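Local atomic coordinates of pilus assembly protein CpaE (Caulobacter crescentus, PDB entry 4N0P), a protein that probably takes part in pilus assembly and, as a whole, may bind and hydrolyse ATP, the piece described here being its response-regulator receiver-like domain. Residues H26-R31 and V63-N68. Residues are numbered along the deposited sequence; the frame is centred on the assembly and turned at random. Where two conformers were deposited one is given.
Sequences HAFCAR and VDYYQN
H26 and F28, alternate residues of strand 24-28, reach from one face of the parallel sheet to Y65 and Y66 at the C-terminal end of helix 58-65. The five strands run in the order 2-1-3-4-5 of the receiver-like (βα)5 fold, with 24-28 as the first strand, bonded through its backbone to strands 51-55 and 74-77. H26 projects toward the helix end, where its ND1 and the phenol OH of Y66 share a hydrogen bond of 2.8 Å; the angle of 136° makes it bent, and either group could be the donor. OH of Y66 lies at the imidazole edge, near the ring plane, and is 3.2 Å from CB of H26. A27 turns to the other face of the sheet, against I38 of helix 32-42. F28 returns to the helix 58-65 side and completes an aromatic cluster with the two tyrosines. Its CG stands anti to the carbonyl carbon (chi1 -70°), and the ring directs its far edge at Y65 in an offset edge-to-face contact, centroids 5.5 Å apart and planes at 63°. Within the F28-Y65 pair, CZ of F28 comes nearest, 3.7 Å from CG of Y65. The ring of the buried Y66 meets F28 obliquely, and its side chain also touches P72 and L93 of helix 83-94. Beyond the strand, the backbone N atoms of A30 and R31 both bond to OE1 of E78. The same Y66 OH that bonds ND1 of H26 sits at the edge of the F28 ring, in its plane, 3.3 Å from CE1 of F28.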
ATOM      1  N   HIS A  26      -4.958   5.464   1.074  1.00 18.53           N
ATOM      2  CA  HIS A  26      -4.741   5.531   2.525  1.00 18.18           C
ATOM      3  C   HIS A  26      -3.537   4.681   2.833  1.00 23.28           C
ATOM      4  O   HIS A  26      -3.556   3.482   2.529  1.00 22.39           O
ATOM      5  CB  HIS A  26      -5.955   5.038   3.328  1.00 18.97           C
ATOM      6  CG  HIS A  26      -7.169   5.923   3.268  1.00 21.81           C
ATOM      7  ND1 HIS A  26      -8.354   5.548   3.888  1.00 22.84           N
ATOM      8  CD2 HIS A  26      -7.346   7.117   2.649  1.00 23.03           C
ATOM      9  CE1 HIS A  26      -9.219   6.513   3.608  1.00 22.88           C
ATOM     10  NE2 HIS A  26      -8.652   7.491   2.884  1.00 23.04           N
ATOM     11  N   ALA A  27      -2.472   5.286   3.399  1.00 18.67           N
ATOM     12  CA  ALA A  27      -1.291   4.509   3.715  1.00 18.57           C
ATOM     13  C   ALA A  27      -1.181   4.409   5.240  1.00 21.97           C
ATOM     14  O   ALA A  27      -1.144   5.418   5.923  1.00 23.44           O
ATOM     15  CB  ALA A  27      -0.044   5.172   3.104  1.00 20.05           C
ATOM     16  N   PHE A  28      -1.200   3.210   5.770  1.00 17.85           N
ATOM     17  CA  PHE A  28      -1.055   2.966   7.220  1.00 19.17           C
ATOM     18  C   PHE A  28       0.316   2.432   7.416  1.00 25.36           C
ATOM     19  O   PHE A  28       0.541   1.244   7.174  1.00 23.40           O
ATOM     20  CB  PHE A  28      -2.124   1.973   7.736  1.00 20.52           C
ATOM     21  CG  PHE A  28      -3.518   2.539   7.756  1.00 20.78           C
ATOM     22  CD1 PHE A  28      -4.309   2.527   6.612  1.00 22.62           C
ATOM     23  CD2 PHE A  28      -4.070   3.029   8.935  1.00 23.01           C
ATOM     24  CE1 PHE A  28      -5.592   3.067   6.629  1.00 23.22           C
ATOM     25  CE2 PHE A  28      -5.356   3.555   8.951  1.00 26.47           C
ATOM     26  CZ  PHE A  28      -6.105   3.582   7.792  1.00 25.54           C
ATOM     27  N   CYS A  29       1.263   3.320   7.770  1.00 26.68           N
ATOM     28  CA  CYS A  29       2.682   2.960   7.933  1.00 27.53           C
ATOM     29  C   CYS A  29       2.997   2.580   9.357  1.00 31.56           C
ATOM     30  O   CYS A  29       2.348   3.040  10.293  1.00 31.61           O
ATOM     31  CB  CYS A  29       3.590   4.095   7.467  1.00 28.28           C
ATOM     32  SG  CYS A  29       3.145   4.768   5.847  1.00 32.25           S
ATOM     33  N   ALA A  30       4.046   1.806   9.512  1.00 28.03           N
ATOM     34  CA  ALA A  30       4.520   1.384  10.836  1.00 28.24           C
ATOM     35  C   ALA A  30       5.939   1.887  11.077  1.00 33.25           C
ATOM     36  O   ALA A  30       6.404   1.877  12.228  1.00 33.71           O
ATOM     37  CB  ALA A  30       4.473  -0.141  10.945  1.00 29.33           C
ATOM     38  N   ARG A  31       6.649   2.306   9.997  1.00 27.74           N
ATOM     39  CA  ARG A  31       8.029   2.789  10.087  1.00 26.15           C
ATOM     40  C   ARG A  31       8.130   4.232   9.608  1.00 28.58           C
ATOM     41  O   ARG A  31       7.550   4.565   8.568  1.00 25.03           O
ATOM     42  CB  ARG A  31       8.985   1.904   9.276  1.00 26.14           C
ATOM     43  CG  ARG A  31       9.053   0.487   9.804  1.00 34.86           C
ATOM     44  CD  ARG A  31       9.862  -0.428   8.920  1.00 49.72           C
ATOM     45  NE  ARG A  31       9.447  -1.823   9.117  1.00 65.77           N
ATOM     46  CZ  ARG A  31       9.933  -2.644  10.050  1.00 87.50           C
ATOM     47  NH1 ARG A  31      10.889  -2.231  10.877  1.00 78.24           N
ATOM     48  NH2 ARG A  31       9.483  -3.889  10.147  1.00 73.68           N
ATOM     49  N   VAL A  63      -7.044  -2.256  10.025  1.00 21.52           N
ATOM     50  CA  VAL A  63      -8.138  -3.191  10.313  1.00 23.15           C
ATOM     51  C   VAL A  63      -9.184  -2.494  11.216  1.00 29.47           C
ATOM     52  O   VAL A  63     -10.390  -2.602  10.959  1.00 30.00           O
ATOM     53  CB  VAL A  63      -7.597  -4.499  10.916  1.00 27.83           C
ATOM     54  CG1 VAL A  63      -8.737  -5.397  11.431  1.00 28.18           C
ATOM     55  CG2 VAL A  63      -6.746  -5.236   9.881  1.00 27.19           C
ATOM     56  N   ASP A  64      -8.718  -1.763  12.240  1.00 27.19           N
ATOM     57  CA  ASP A  64      -9.610  -1.049  13.149  0.50 26.78           C
ATOM     58  C   ASP A  64     -10.367   0.072  12.422  1.00 30.43           C
ATOM     59  O   ASP A  64     -11.584   0.192  12.599  1.00 31.32           O
ATOM     60  CB  ASP A  64      -8.824  -0.484  14.349  0.50 28.04           C
ATOM     61  CG  ASP A  64      -8.155  -1.535  15.216  0.50 40.65           C
ATOM     62  OD1 ASP A  64      -8.707  -2.652  15.334  0.50 42.07           O
ATOM     63  OD2 ASP A  64      -7.084  -1.238  15.783  0.50 47.25           O
ATOM     64  N   TYR A  65      -9.649   0.882  11.598  1.00 25.92           N
ATOM     65  CA  TYR A  65     -10.191   2.028  10.836  1.00 24.30           C
ATOM     66  C   TYR A  65     -11.394   1.627   9.963  1.00 27.81           C
ATOM     67  O   TYR A  65     -12.367   2.378   9.879  1.00 27.79           O
ATOM     68  CB  TYR A  65      -9.090   2.639   9.914  1.00 25.72           C
ATOM     69  CG  TYR A  65      -9.398   4.039   9.432  1.00 25.55           C
ATOM     70  CD1 TYR A  65     -10.081   4.254   8.237  1.00 25.57           C
ATOM     71  CD2 TYR A  65      -8.944   5.155  10.132  1.00 27.61           C
ATOM     72  CE1 TYR A  65     -10.411   5.543   7.811  1.00 21.81           C
ATOM     73  CE2 TYR A  65      -9.253   6.452   9.703  1.00 28.23           C
ATOM     74  CZ  TYR A  65     -10.016   6.638   8.563  1.00 30.99           C
ATOM     75  OH  TYR A  65     -10.309   7.921   8.156  1.00 29.47           O
ATOM     76  N   TYR A  66     -11.276   0.493   9.249  1.00 23.53           N
ATOM     77  CA  TYR A  66     -12.285   0.096   8.264  1.00 23.55           C
ATOM     78  C   TYR A  66     -13.449  -0.717   8.832  1.00 29.64           C
ATOM     79  O   TYR A  66     -14.337  -1.119   8.084  1.00 27.04           O
ATOM     80  CB  TYR A  66     -11.627  -0.609   7.072  1.00 22.89           C
ATOM     81  CG  TYR A  66     -10.657   0.310   6.345  1.00 19.89           C
ATOM     82  CD1 TYR A  66     -11.085   1.531   5.806  1.00 20.19           C
ATOM     83  CD2 TYR A  66      -9.318  -0.038   6.192  1.00 20.54           C
ATOM     84  CE1 TYR A  66     -10.198   2.384   5.135  1.00 20.11           C
ATOM     85  CE2 TYR A  66      -8.413   0.822   5.543  1.00 20.67           C
ATOM     86  CZ  TYR A  66      -8.863   2.026   5.019  1.00 21.20           C
ATOM     87  OH  TYR A  66      -7.993   2.857   4.362  1.00 21.28           O
ATOM     88  N   GLN A  67     -13.492  -0.886  10.170  1.00 31.09           N
ATOM     89  CA  GLN A  67     -14.646  -1.536  10.795  1.00 32.65           C
ATOM     90  C   GLN A  67     -15.863  -0.647  10.597  1.00 42.47           C
ATOM     91  O   GLN A  67     -16.947  -1.151  10.306  1.00 45.26           O
ATOM     92  CB  GLN A  67     -14.409  -1.780  12.297  1.00 33.50           C
ATOM     93  CG  GLN A  67     -13.291  -2.782  12.603  1.00 35.59           C
ATOM     94  CD  GLN A  67     -13.482  -4.123  11.948  1.00 46.07           C
ATOM     95  OE1 GLN A  67     -14.573  -4.715  11.985  1.00 43.47           O
ATOM     96  NE2 GLN A  67     -12.425  -4.617  11.303  1.00 32.81           N
ATOM     97  N   ASN A  68     -15.643   0.680  10.687  1.00 39.93           N
ATOM     98  CA  ASN A  68     -16.657   1.722  10.564  1.00 41.34           C
ATOM     99  C   ASN A  68     -16.554   2.609   9.285  1.00 43.27           C
ATOM    100  O   ASN A  68     -17.584   3.159   8.883  1.00 45.22           O
ATOM    101  CB  ASN A  68     -16.633   2.607  11.797  1.00 49.96           C
ATOM    102  CG  ASN A  68     -15.265   3.115  12.185  1.00 84.54           C
ATOM    103  OD1 ASN A  68     -14.744   4.057  11.588  1.00 83.21           O
ATOM    104  ND2 ASN A  68     -14.675   2.526  13.223  1.00 76.27           N
TER